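Local coordinates for protein triacylglycerol lipase (Clostridium botulinum, PDB 5AH1) that hydrolyses ester bonds, including those of synthetic polyesters and probably of triacylglycerols, through an alpha/beta-hydrolase fold that also holds a zinc ion, at residues Gly147-Lys152 / Ile203-Glu208; Arg131-Tyr136 / Pro212-Gly217; Gly141-Tyr146 / Gly160-Gly165; Lys152-Asn157 / Asn298-Ile303. All coordinates share one frame; numbering follows the deposited sequence. Where two conformers were deposited one is given.

Overall arrangement
The four contacts show how a region around a zinc site is built onto an alpha/beta-hydrolase core. Contacts 1 and 4 use the same helix, 148-154. Contact 1 ties its start to a surface loop through amide and carboxylate chemistry, whereas contact 4, partly buried, joins its far end to 298-303 through the zinc ion, which both touch. Contact 3, also at the surface, is an antiparallel strand pair held by backbone bonds; its strands flank that helix in the chain. Contact 2 is the buried one, made of aliphatic, aromatic and sulfur groups. It meets contact 3 where E134 bonds to Y146 and contact 1 where F214 packs on G147.

Contact 1: Gly147-Lys152 / Ile203-Glu208; sequences GEAHAK and INCGQE. With ZN (zinc ion), chain B.
The start of the zinc-site helix 148-154 meets the loop after helix 200-204 through E148 and Q207, a useful example of helix N-H groups being served by side chains from another part of the chain. G147 takes the N-cap position, and E148 N behind it donates to Q207 OE1 over 3.0 Å, with the hydrogen pointing almost straight at the oxygen (164°). The nitrogen nevertheless stands well above the carbonyl plane of the amide, 39° out of it. Q207 reaches this place with CG lodged between its backbone N and carbonyl carbon (chi1 71°) and the chain extended beyond. Its other amide atom, NE2, is held by E202, whose carboxylate also accepts from A149 N and H150 N. The first turn of the helix is thus gripped by two side chains; the E202 carboxylate would probably interact favourably with the positive end of the helix dipole, while Q207 contributes a neutral acceptor.

This turn also carries H150, whose NE2 lies 2.1 Å from the zinc ion; D130, H156 and D302 complete the two-histidine, two-aspartate site. Further out, E148 and Q207 run past each other in opposite directions, their carboxylate and amide planes nearly parallel, and E148 CD rests 3.6 Å from Q207 CB. In the E148 conformer described, one of two, a water gives a proton to E148 OE1 and accepts from E208 N. One residue along the helix from E148, A149 CB touches C205 SG at 3.9 Å, a sulfur position that likewise represents one of two conformers.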
loop_
_atom_site.group_PDB
_atom_site.type_symbol
_atom_site.label_atom_id
_atom_site.label_comp_id
_atom_site.label_asym_id
_atom_site.label_seq_id
_atom_site.Cartn_x
_atom_site.Cartn_y
_atom_site.Cartn_z
ATOM N N GLY A 147 -8.609 4.652 -19.018
ATOM C CA GLY A 147 -9.943 4.379 -19.509
ATOM C C GLY A 147 -10.618 5.653 -19.983
ATOM O O GLY A 147 -10.653 6.654 -19.270
ATOM N N GLU A 148 -11.170 5.630 -21.189
ATOM C CA GLU A 148 -11.905 6.805 -21.663
ATOM C C GLU A 148 -13.016 7.217 -20.697
ATOM O O GLU A 148 -13.170 8.399 -20.375
ATOM C CB GLU A 148 -12.504 6.558 -23.044
ATOM C CG GLU A 148 -13.250 7.756 -23.613
ATOM C CD GLU A 148 -13.735 7.500 -25.019
ATOM O OE1 GLU A 148 -12.933 7.648 -25.963
ATOM O OE2 GLU A 148 -14.915 7.126 -25.176
ATOM N N ALA A 149 -13.809 6.248 -20.265
ATOM C CA ALA A 149 -14.982 6.559 -19.468
ATOM C C ALA A 149 -14.562 7.177 -18.145
ATOM O O ALA A 149 -15.091 8.199 -17.724
ATOM C CB ALA A 149 -15.838 5.333 -19.266
ATOM N N HIS A 150 -13.614 6.543 -17.484
ATOM C CA HIS A 150 -13.103 7.040 -16.220
ATOM C C HIS A 150 -12.506 8.424 -16.373
ATOM O O HIS A 150 -12.802 9.335 -15.587
ATOM C CB HIS A 150 -12.037 6.077 -15.703
ATOM C CG HIS A 150 -11.332 6.566 -14.483
ATOM N ND1 HIS A 150 -11.678 6.176 -13.204
ATOM C CD2 HIS A 150 -10.284 7.410 -14.344
ATOM C CE1 HIS A 150 -10.872 6.763 -12.337
ATOM N NE2 HIS A 150 -10.025 7.531 -13.001
ATOM N N ALA A 151 -11.677 8.605 -17.394
ATOM C CA ALA A 151 -11.004 9.886 -17.567
ATOM C C ALA A 151 -12.020 10.998 -17.849
ATOM O O ALA A 151 -11.867 12.135 -17.396
ATOM C CB ALA A 151 -9.976 9.790 -18.678
ATOM N N LYS A 152 -13.072 10.672 -18.587
ATOM C CA LYS A 152 -14.108 11.646 -18.856
ATOM C C LYS A 152 -14.874 11.983 -17.579
ATOM O O LYS A 152 -15.150 13.153 -17.304
ATOM C CB LYS A 152 -15.076 11.147 -19.926
ATOM C CG LYS A 152 -16.154 12.166 -20.259
ATOM C CD LYS A 152 -17.030 11.687 -21.398
ATOM C CE LYS A 152 -18.146 12.682 -21.717
ATOM N NZ LYS A 152 -18.964 12.226 -22.885
ATOM N N ILE A 203 -15.948 -1.029 -20.991
ATOM C CA ILE A 203 -16.350 -1.904 -22.081
ATOM C C ILE A 203 -17.500 -1.296 -22.870
ATOM O O ILE A 203 -17.536 -1.399 -24.098
ATOM C CB ILE A 203 -16.755 -3.299 -21.540
ATOM C CG1 ILE A 203 -15.527 -4.058 -21.031
ATOM C CG2 ILE A 203 -17.493 -4.123 -22.600
ATOM C CD1 ILE A 203 -15.886 -5.243 -20.149
ATOM N N ASN A 204 -18.455 -0.684 -22.168
ATOM C CA ASN A 204 -19.686 -0.223 -22.807
ATOM C C ASN A 204 -19.616 1.178 -23.404
ATOM O O ASN A 204 -20.543 1.585 -24.079
ATOM C CB ASN A 204 -20.859 -0.281 -21.820
ATOM C CG ASN A 204 -21.245 -1.696 -21.457
ATOM O OD1 ASN A 204 -21.013 -2.625 -22.224
ATOM N ND2 ASN A 204 -21.864 -1.862 -20.295
ATOM N N CYS A 205 -18.546 1.929 -23.185
ATOM C CA CYS A 205 -18.564 3.312 -23.657
ATOM C C CYS A 205 -18.152 3.452 -25.121
ATOM O O CYS A 205 -18.292 4.530 -25.694
ATOM C CB CYS A 205 -17.734 4.212 -22.758
ATOM S SG CYS A 205 -15.984 4.029 -22.983
ATOM N N GLY A 206 -17.673 2.375 -25.737
ATOM C CA GLY A 206 -17.405 2.411 -27.165
ATOM C C GLY A 206 -16.161 3.208 -27.539
ATOM O O GLY A 206 -16.114 3.832 -28.600
ATOM N N GLN A 207 -15.149 3.192 -26.680
ATOM C CA GLN A 207 -13.894 3.887 -26.947
ATOM C C GLN A 207 -13.048 3.145 -27.968
ATOM O O GLN A 207 -13.204 1.929 -28.161
ATOM C CB GLN A 207 -13.093 4.050 -25.654
ATOM C CG GLN A 207 -12.490 2.769 -25.102
ATOM C CD GLN A 207 -12.148 2.940 -23.644
ATOM O OE1 GLN A 207 -11.123 3.542 -23.292
ATOM N NE2 GLN A 207 -13.025 2.456 -22.764
ATOM N N GLU A 208 -12.132 3.879 -28.600
ATOM C CA GLU A 208 -11.149 3.260 -29.478
ATOM C C GLU A 208 -10.030 2.658 -28.658
ATOM O O GLU A 208 -9.541 3.252 -27.676
ATOM C CB GLU A 208 -10.568 4.273 -30.477
ATOM C CG GLU A 208 -11.547 4.781 -31.520
ATOM C CD GLU A 208 -12.078 3.682 -32.429
ATOM O OE1 GLU A 208 -11.330 3.172 -33.292
ATOM O OE2 GLU A 208 -13.252 3.310 -32.277
HETATM ZN ZN ZN B . -8.429 8.665 -12.289
HETATM O O HOH W 1 -11.885 6.678 -28.096
HETATM O O HOH W 2 -16.273 6.564 -27.136
#

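Contact 2: Arg131-Tyr136 / Pro212-Gly217; sequences RACELY and PLFEGG
Y136 and L213 both hold CG anti to their own backbone N (chi1 173° and 177°), and these matching torsions send the two side chains past each other in opposite directions. The tyrosine ring leaves helix 128-140 to lie beneath the leucine, whose CB stands over the centre of the ring, 4.0 Å from its centroid and only 8° off the normal. This is a clear CH-pi contact. Beyond CG the leucine forks: CD1 stays beside Y136 CD1, while CD2 reaches back to Y136 CB at 3.9 Å and to C133 CA at 4.0 Å, touching residues one turn apart on the helix. At the phenolic end, P212 crosses the tyrosine at about a right angle, and Y136 OH comes to 3.4 Å from P212 CB.

One turn earlier, C133 SG lies beside its backbone N and faces the loop. It meets F214 at the ring edge, near the ring plane, with SG 3.7 Å from CZ: a sulfur-aromatic contact made at the rim and not over the face. The phenylalanine ring also lies almost parallel to that of W129, one residue before a zinc ligand, and the C133 side chain is itself about 7 Å from the metal.

The loop bends back on itself through a bond from E215 N to P212 O. L213 also touches L194 and L195 of helix 183-197, and so packs between that helix and helix 128-140. The contact thereby lays a connecting loop, which leads into strand 221-227, onto helices that accompany the central parallel sheet in the alpha/beta-hydrolase fold.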
loop_
_atom_site.group_PDB
_atom_site.type_symbol
_atom_site.label_atom_id
_atom_site.label_comp_id
_atom_site.label_asym_id
_atom_site.label_seq_id
_atom_site.Cartn_x
_atom_site.Cartn_y
_atom_site.Cartn_z
ATOM N N ARG A 131 -3.733 4.084 -9.826
ATOM C CA ARG A 131 -2.578 3.267 -9.472
ATOM C C ARG A 131 -2.621 1.866 -10.071
ATOM O O ARG A 131 -1.595 1.332 -10.452
ATOM C CB ARG A 131 -2.428 3.236 -7.956
ATOM C CG ARG A 131 -1.967 4.604 -7.381
ATOM C CD ARG A 131 -2.160 4.686 -5.882
ATOM N NE ARG A 131 -1.701 3.501 -5.152
ATOM C CZ ARG A 131 -0.652 3.453 -4.333
ATOM N NH1 ARG A 131 0.218 4.459 -4.226
ATOM N NH2 ARG A 131 -0.433 2.335 -3.662
ATOM N N ALA A 132 -3.802 1.272 -10.144
ATOM C CA ALA A 132 -3.940 -0.036 -10.767
ATOM C C ALA A 132 -3.636 0.011 -12.271
ATOM O O ALA A 132 -2.979 -0.885 -12.800
ATOM C CB ALA A 132 -5.314 -0.619 -10.505
ATOM N N CYS A 133 -4.115 1.052 -12.952
ATOM C CA CYS A 133 -3.812 1.229 -14.362
ATOM C C CYS A 133 -2.321 1.437 -14.562
ATOM O O CYS A 133 -1.735 0.931 -15.514
ATOM C CB CYS A 133 -4.581 2.423 -14.931
ATOM S SG CYS A 133 -6.398 2.231 -14.923
ATOM N N GLU A 134 -1.709 2.207 -13.668
ATOM C CA GLU A 134 -0.266 2.425 -13.714
ATOM C C GLU A 134 0.485 1.120 -13.455
ATOM O O GLU A 134 1.482 0.840 -14.121
ATOM C CB GLU A 134 0.121 3.511 -12.723
ATOM C CG GLU A 134 -0.461 4.870 -13.126
ATOM C CD GLU A 134 -0.572 5.848 -11.980
ATOM O OE1 GLU A 134 -0.104 5.562 -10.862
ATOM O OE2 GLU A 134 -1.134 6.946 -12.209
ATOM N N LEU A 135 0.016 0.331 -12.496
ATOM C CA LEU A 135 0.643 -0.946 -12.173
ATOM C C LEU A 135 0.607 -1.922 -13.358
ATOM O O LEU A 135 1.602 -2.586 -13.670
ATOM C CB LEU A 135 -0.044 -1.555 -10.953
ATOM C CG LEU A 135 0.487 -2.892 -10.459
ATOM C CD1 LEU A 135 1.976 -2.827 -10.179
ATOM C CD2 LEU A 135 -0.287 -3.303 -9.215
ATOM N N TYR A 136 -0.541 -1.988 -14.027
ATOM C CA TYR A 136 -0.668 -2.768 -15.252
ATOM C C TYR A 136 0.411 -2.399 -16.272
ATOM O O TYR A 136 1.157 -3.263 -16.744
ATOM C CB TYR A 136 -2.083 -2.601 -15.828
ATOM C CG TYR A 136 -2.259 -3.239 -17.177
ATOM C CD1 TYR A 136 -2.543 -4.590 -17.306
ATOM C CD2 TYR A 136 -2.139 -2.489 -18.330
ATOM C CE1 TYR A 136 -2.686 -5.172 -18.553
ATOM C CE2 TYR A 136 -2.271 -3.060 -19.577
ATOM C CZ TYR A 136 -2.536 -4.409 -19.685
ATOM O OH TYR A 136 -2.683 -4.975 -20.929
ATOM N N PRO A 212 -6.456 -3.514 -22.702
ATOM C CA PRO A 212 -6.801 -4.905 -22.381
ATOM C C PRO A 212 -7.170 -5.085 -20.909
ATOM O O PRO A 212 -7.943 -5.993 -20.578
ATOM C CB PRO A 212 -5.520 -5.665 -22.718
ATOM C CG PRO A 212 -4.905 -4.854 -23.853
ATOM C CD PRO A 212 -5.206 -3.415 -23.483
ATOM N N LEU A 213 -6.616 -4.248 -20.030
ATOM C CA LEU A 213 -6.926 -4.326 -18.606
ATOM C C LEU A 213 -8.430 -4.367 -18.354
ATOM O O LEU A 213 -8.911 -5.057 -17.459
ATOM C CB LEU A 213 -6.290 -3.155 -17.843
ATOM C CG LEU A 213 -6.598 -3.095 -16.339
ATOM C CD1 LEU A 213 -6.157 -4.391 -15.637
ATOM C CD2 LEU A 213 -5.946 -1.882 -15.703
ATOM N N PHE A 214 -9.182 -3.591 -19.117
ATOM C CA PHE A 214 -10.595 -3.417 -18.825
ATOM C C PHE A 214 -11.497 -4.487 -19.443
ATOM O O PHE A 214 -12.707 -4.463 -19.216
ATOM C CB PHE A 214 -11.061 -2.020 -19.263
ATOM C CG PHE A 214 -10.251 -0.903 -18.659
ATOM C CD1 PHE A 214 -10.056 -0.831 -17.288
ATOM C CD2 PHE A 214 -9.669 0.072 -19.459
ATOM C CE1 PHE A 214 -9.296 0.169 -16.730
ATOM C CE2 PHE A 214 -8.908 1.075 -18.897
ATOM C CZ PHE A 214 -8.716 1.120 -17.540
ATOM N N GLU A 215 -10.933 -5.423 -20.209
ATOM C CA GLU A 215 -11.769 -6.394 -20.914
ATOM C C GLU A 215 -12.112 -7.629 -20.085
ATOM O O GLU A 215 -13.097 -8.294 -20.377
ATOM C CB GLU A 215 -11.147 -6.740 -22.273
ATOM C CG GLU A 215 -11.109 -5.539 -23.225
ATOM C CD GLU A 215 -10.634 -5.866 -24.644
ATOM O OE1 GLU A 215 -9.497 -6.359 -24.804
ATOM O OE2 GLU A 215 -11.388 -5.614 -25.612
ATOM N N GLY A 216 -11.356 -7.875 -19.021
ATOM C CA GLY A 216 -11.540 -9.059 -18.201
ATOM C C GLY A 216 -10.941 -10.316 -18.797
ATOM O O GLY A 216 -10.388 -10.294 -19.900
ATOM N N GLY A 217 -11.057 -11.413 -18.058
ATOM C CA GLY A 217 -10.673 -12.729 -18.531
ATOM C C GLY A 217 -9.216 -13.084 -18.327
ATOM O O GLY A 217 -8.765 -14.089 -18.864
#

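Contact 3: Gly141-Tyr146 / Gly160-Gly165; sequences GGTVDY and GRTYPG
G142 and Y163 form a hydrogen-bonded antiparallel pair in which each residue satisfies both backbone polar atoms of the other: G142 N donates to Y163 O at 2.8 Å and Y163 N returns a bond to G142 O at 2.9 Å. Next to them T143 and T162 make a non-hydrogen-bonded pair, their CA atoms 4.1 Å apart. Their side chains stand on the same face, and the hydroxyls meet, OG1 to OG1, at 2.7 Å. R161 O is taken by V144 N, which arrives nearly in line with the carbonyl bond, and G160 N donates to V144 O.

Together strands 142-145 and 159-163 build a small two-stranded ribbon apart from the central sheet; the connection between the strands, which includes helix 148-154, and not the strands themselves, carries the zinc ligands H150 and H156. R161 N turns away from the partner strand to a water, 2.9 Å away, that in turn donates to Y146 OH. That hydroxyl is bonded to E134 as well, while the R161 guanidinium forms salt bridges with D272 and D268. V144 CG2 touches Y163 CE2 at 3.6 Å, meeting the ring obliquely.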
loop_
_atom_site.group_PDB
_atom_site.type_symbol
_atom_site.label_atom_id
_atom_site.label_comp_id
_atom_site.label_asym_id
_atom_site.label_seq_id
_atom_site.Cartn_x
_atom_site.Cartn_y
_atom_site.Cartn_z
ATOM N N GLY A 141 4.447 -3.119 -19.662
ATOM C CA GLY A 141 5.093 -2.143 -20.523
ATOM C C GLY A 141 4.051 -1.358 -21.299
ATOM O O GLY A 141 2.965 -1.849 -21.575
ATOM N N GLY A 142 4.402 -0.135 -21.667
ATOM C CA GLY A 142 3.542 0.697 -22.478
ATOM C C GLY A 142 3.073 1.930 -21.748
ATOM O O GLY A 142 3.578 2.289 -20.685
ATOM N N THR A 143 2.111 2.604 -22.360
ATOM C CA THR A 143 1.607 3.870 -21.871
ATOM C C THR A 143 0.367 3.645 -21.022
ATOM O O THR A 143 -0.581 2.965 -21.425
ATOM C CB THR A 143 1.301 4.803 -23.047
ATOM O OG1 THR A 143 2.509 5.033 -23.781
ATOM C CG2 THR A 143 0.745 6.138 -22.575
ATOM N N VAL A 144 0.370 4.241 -19.839
ATOM C CA VAL A 144 -0.759 4.117 -18.937
ATOM C C VAL A 144 -2.034 4.605 -19.622
ATOM O O VAL A 144 -2.047 5.681 -20.230
ATOM C CB VAL A 144 -0.519 4.949 -17.666
ATOM C CG1 VAL A 144 -1.714 4.875 -16.727
ATOM C CG2 VAL A 144 0.760 4.487 -16.945
ATOM N N ASP A 145 -3.102 3.827 -19.470
ATOM C CA ASP A 145 -4.418 4.124 -20.037
ATOM C C ASP A 145 -5.436 4.000 -18.917
ATOM O O ASP A 145 -5.679 2.901 -18.435
ATOM C CB ASP A 145 -4.686 3.159 -21.193
ATOM C CG ASP A 145 -6.010 3.378 -21.890
ATOM O OD1 ASP A 145 -6.896 4.099 -21.389
ATOM O OD2 ASP A 145 -6.182 2.810 -22.989
ATOM N N TYR A 146 -5.994 5.130 -18.489
ATOM C CA TYR A 146 -6.909 5.159 -17.352
ATOM C C TYR A 146 -8.348 4.827 -17.724
ATOM O O TYR A 146 -9.192 4.742 -16.840
ATOM C CB TYR A 146 -6.863 6.546 -16.694
ATOM C CG TYR A 146 -5.518 6.908 -16.112
ATOM C CD1 TYR A 146 -5.058 6.271 -14.973
ATOM C CD2 TYR A 146 -4.698 7.862 -16.704
ATOM C CE1 TYR A 146 -3.840 6.587 -14.429
ATOM C CE2 TYR A 146 -3.470 8.189 -16.160
ATOM C CZ TYR A 146 -3.038 7.540 -15.032
ATOM O OH TYR A 146 -1.810 7.889 -14.508
ATOM N N GLY A 160 -1.348 8.416 -19.610
ATOM C CA GLY A 160 -0.376 8.875 -18.647
ATOM C C GLY A 160 1.034 8.662 -19.143
ATOM O O GLY A 160 1.319 8.829 -20.332
ATOM N N ARG A 161 1.927 8.285 -18.243
ATOM C CA ARG A 161 3.316 8.123 -18.617
ATOM C C ARG A 161 3.556 6.743 -19.227
ATOM O O ARG A 161 2.640 5.918 -19.330
ATOM C CB ARG A 161 4.237 8.449 -17.445
ATOM C CG ARG A 161 4.152 7.545 -16.272
ATOM C CD ARG A 161 5.208 7.934 -15.227
ATOM N NE ARG A 161 5.025 9.283 -14.693
ATOM C CZ ARG A 161 5.953 9.968 -14.023
ATOM N NH1 ARG A 161 7.148 9.448 -13.785
ATOM N NH2 ARG A 161 5.686 11.185 -13.582
ATOM N N THR A 162 4.775 6.539 -19.695
ATOM C CA THR A 162 5.145 5.336 -20.422
ATOM C C THR A 162 6.247 4.584 -19.689
ATOM O O THR A 162 7.201 5.200 -19.213
ATOM C CB THR A 162 5.614 5.720 -21.845
ATOM O OG1 THR A 162 4.544 6.384 -22.522
ATOM C CG2 THR A 162 6.039 4.497 -22.647
ATOM N N TYR A 163 6.088 3.261 -19.595
ATOM C CA TYR A 163 7.013 2.396 -18.870
ATOM C C TYR A 163 7.548 1.287 -19.754
ATOM O O TYR A 163 6.870 0.850 -20.686
ATOM C CB TYR A 163 6.298 1.742 -17.700
ATOM C CG TYR A 163 5.812 2.716 -16.669
ATOM C CD1 TYR A 163 6.707 3.427 -15.884
ATOM C CD2 TYR A 163 4.455 2.899 -16.448
ATOM C CE1 TYR A 163 6.263 4.315 -14.929
ATOM C CE2 TYR A 163 4.006 3.766 -15.491
ATOM C CZ TYR A 163 4.911 4.472 -14.740
ATOM O OH TYR A 163 4.435 5.327 -13.782
ATOM N N PRO A 164 8.760 0.802 -19.452
ATOM C CA PRO A 164 9.324 -0.286 -20.263
ATOM C C PRO A 164 8.693 -1.668 -20.010
ATOM O O PRO A 164 8.624 -2.483 -20.930
ATOM C CB PRO A 164 10.816 -0.263 -19.890
ATOM C CG PRO A 164 10.858 0.338 -18.525
ATOM C CD PRO A 164 9.737 1.348 -18.496
ATOM N N GLY A 165 8.228 -1.918 -18.792
ATOM C CA GLY A 165 7.674 -3.217 -18.438
ATOM C C GLY A 165 8.692 -4.038 -17.686
ATOM O O GLY A 165 9.790 -4.260 -18.200
HETATM O O HOH W 3 0.801 7.765 -15.590
#

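Contact 4: Lys152-Asn157 / Asn298-Ile303; sequences KKFKHN and NSTKDI. With ZN (zinc ion), chain B.
D302 OD2 binds the zinc ion at 2.0 Å, and H156 NE2 reaches the same metal at 2.1 Å from the other segment. The two ligand atoms lie 3.0 Å apart, a closeness imposed by the shared metal and not by a proton between them. Carboxylate and imidazole are nearly coplanar, 11° apart, with OD2 at the edge of the ring. On the far side of the imidazole, H156 ND1 donates to N157 O at 2.8 Å, a second-shell bond that helps to fix how the ring is rotated. The other carboxylate oxygen, D302 OD1, is held by S127.

The CB methylene of the aspartate packs on a ring. It sits 3.5 Å above the plane of F154, offset toward the rim, in a CH-pi contact, while K153 CG lies over the opposite face. In the conformer described, one of two, K301 adds CG near F154 CE1 and places CE at the ring edge; its ammonium continues to E315.

T300 OG1 accepts from D302 N at 2.9 Å, an ST turn that probably helps to position the metal ligand, and a water links the same hydroxyl to F154 O. With H150 and D130 supplying the remaining ligands, the end of helix 148-154 and a distant loop are closed onto a two-histidine, two-aspartate zinc site like that of the thermophilic Bacillus lipases.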
loop_
_atom_site.group_PDB
_atom_site.type_symbol
_atom_site.label_atom_id
_atom_site.label_comp_id
_atom_site.label_asym_id
_atom_site.label_seq_id
_atom_site.Cartn_x
_atom_site.Cartn_y
_atom_site.Cartn_z
ATOM N N LYS A 152 -13.072 10.672 -18.587
ATOM C CA LYS A 152 -14.108 11.646 -18.856
ATOM C C LYS A 152 -14.874 11.983 -17.579
ATOM O O LYS A 152 -15.150 13.153 -17.304
ATOM C CB LYS A 152 -15.076 11.147 -19.926
ATOM C CG LYS A 152 -16.154 12.166 -20.259
ATOM C CD LYS A 152 -17.030 11.687 -21.398
ATOM C CE LYS A 152 -18.146 12.682 -21.717
ATOM N NZ LYS A 152 -18.964 12.226 -22.885
ATOM N N LYS A 153 -15.244 10.967 -16.812
ATOM C CA LYS A 153 -15.993 11.173 -15.587
ATOM C C LYS A 153 -15.248 12.044 -14.581
ATOM O O LYS A 153 -15.834 12.941 -13.969
ATOM C CB LYS A 153 -16.314 9.816 -14.960
ATOM C CG LYS A 153 -17.067 9.901 -13.638
ATOM C CD LYS A 153 -17.396 8.517 -13.109
ATOM C CE LYS A 153 -18.134 8.588 -11.792
ATOM N NZ LYS A 153 -19.505 9.138 -12.003
ATOM N N PHE A 154 -13.957 11.771 -14.412
ATOM C CA PHE A 154 -13.163 12.457 -13.401
ATOM C C PHE A 154 -12.398 13.668 -13.943
ATOM O O PHE A 154 -11.727 14.370 -13.193
ATOM C CB PHE A 154 -12.271 11.451 -12.673
ATOM C CG PHE A 154 -13.055 10.508 -11.805
ATOM C CD1 PHE A 154 -13.748 10.967 -10.706
ATOM C CD2 PHE A 154 -13.125 9.160 -12.103
ATOM C CE1 PHE A 154 -14.479 10.100 -9.914
ATOM C CE2 PHE A 154 -13.859 8.288 -11.310
ATOM C CZ PHE A 154 -14.538 8.762 -10.214
ATOM N N LYS A 155 -12.538 13.929 -15.240
ATOM C CA LYS A 155 -11.963 15.108 -15.886
ATOM C C LYS A 155 -10.449 15.153 -15.782
ATOM O O LYS A 155 -9.858 16.137 -15.363
ATOM C CB LYS A 155 -12.587 16.380 -15.316
ATOM C CG LYS A 155 -14.112 16.368 -15.350
ATOM C CD LYS A 155 -14.707 17.571 -14.643
ATOM C CE LYS A 155 -16.236 17.519 -14.653
ATOM N NZ LYS A 155 -16.798 16.295 -13.991
ATOM N N HIS A 156 -9.824 14.055 -16.183
ATOM C CA HIS A 156 -8.375 13.997 -16.312
ATOM C C HIS A 156 -7.971 13.282 -17.594
ATOM O O HIS A 156 -8.812 12.815 -18.348
ATOM C CB HIS A 156 -7.683 13.471 -15.029
ATOM C CG HIS A 156 -7.786 11.989 -14.745
ATOM N ND1 HIS A 156 -7.243 11.007 -15.547
ATOM C CD2 HIS A 156 -8.260 11.345 -13.647
ATOM C CE1 HIS A 156 -7.420 9.827 -14.975
ATOM N NE2 HIS A 156 -8.019 10.003 -13.812
ATOM N N ASN A 157 -6.678 13.224 -17.866
ATOM C CA ASN A 157 -6.207 12.660 -19.116
ATOM C C ASN A 157 -6.456 11.164 -19.148
ATOM O O ASN A 157 -6.314 10.481 -18.129
ATOM C CB ASN A 157 -4.701 12.866 -19.269
ATOM C CG ASN A 157 -4.326 14.285 -19.559
ATOM O OD1 ASN A 157 -5.125 15.049 -20.087
ATOM N ND2 ASN A 157 -3.095 14.646 -19.225
ATOM N N ASN A 298 -9.813 18.695 -2.439
ATOM C CA ASN A 298 -11.192 18.746 -1.971
ATOM C C ASN A 298 -12.216 18.762 -3.091
ATOM O O ASN A 298 -13.378 19.088 -2.836
ATOM C CB ASN A 298 -11.402 19.932 -1.007
ATOM C CG ASN A 298 -11.276 21.269 -1.682
ATOM O OD1 ASN A 298 -10.900 21.357 -2.858
ATOM N ND2 ASN A 298 -11.606 22.338 -0.942
ATOM N N SER A 299 -11.814 18.413 -4.314
ATOM C CA SER A 299 -12.686 18.610 -5.482
ATOM C C SER A 299 -12.903 17.371 -6.336
ATOM O O SER A 299 -13.564 17.436 -7.368
ATOM C CB SER A 299 -12.133 19.716 -6.375
ATOM O OG SER A 299 -12.107 20.949 -5.664
ATOM N N THR A 300 -12.345 16.239 -5.908
ATOM C CA THR A 300 -12.575 14.967 -6.592
ATOM C C THR A 300 -12.522 13.795 -5.621
ATOM O O THR A 300 -11.814 13.850 -4.607
ATOM C CB THR A 300 -11.536 14.723 -7.722
ATOM O OG1 THR A 300 -11.876 13.535 -8.442
ATOM C CG2 THR A 300 -10.102 14.573 -7.184
ATOM N N LYS A 301 -13.271 12.739 -5.903
ATOM C CA LYS A 301 -13.064 11.501 -5.158
ATOM C C LYS A 301 -11.994 10.625 -5.812
ATOM O O LYS A 301 -11.632 9.592 -5.252
ATOM C CB LYS A 301 -14.370 10.739 -4.965
ATOM C CG LYS A 301 -14.985 10.171 -6.210
ATOM C CD LYS A 301 -16.213 9.361 -5.820
ATOM C CE LYS A 301 -16.859 8.634 -6.998
ATOM N NZ LYS A 301 -18.101 7.919 -6.550
ATOM N N ASP A 302 -11.487 11.027 -6.980
ATOM C CA ASP A 302 -10.459 10.231 -7.668
ATOM C C ASP A 302 -9.040 10.572 -7.216
ATOM O O ASP A 302 -8.200 10.973 -8.029
ATOM C CB ASP A 302 -10.617 10.441 -9.178
ATOM C CG ASP A 302 -9.762 9.505 -10.017
ATOM O OD1 ASP A 302 -9.624 8.308 -9.661
ATOM O OD2 ASP A 302 -9.258 9.970 -11.065
ATOM N N ILE A 303 -8.777 10.423 -5.921
ATOM C CA ILE A 303 -7.493 10.807 -5.329
ATOM C C ILE A 303 -7.244 9.934 -4.085
ATOM O O ILE A 303 -8.190 9.399 -3.521
ATOM C CB ILE A 303 -7.505 12.341 -5.037
ATOM C CG1 ILE A 303 -6.091 12.888 -4.839
ATOM C CG2 ILE A 303 -8.448 12.656 -3.892
ATOM C CD1 ILE A 303 -5.238 12.879 -6.103
HETATM ZN ZN ZN B . -8.429 8.665 -12.289
HETATM O O HOH W 4 -12.752 14.688 -10.735
#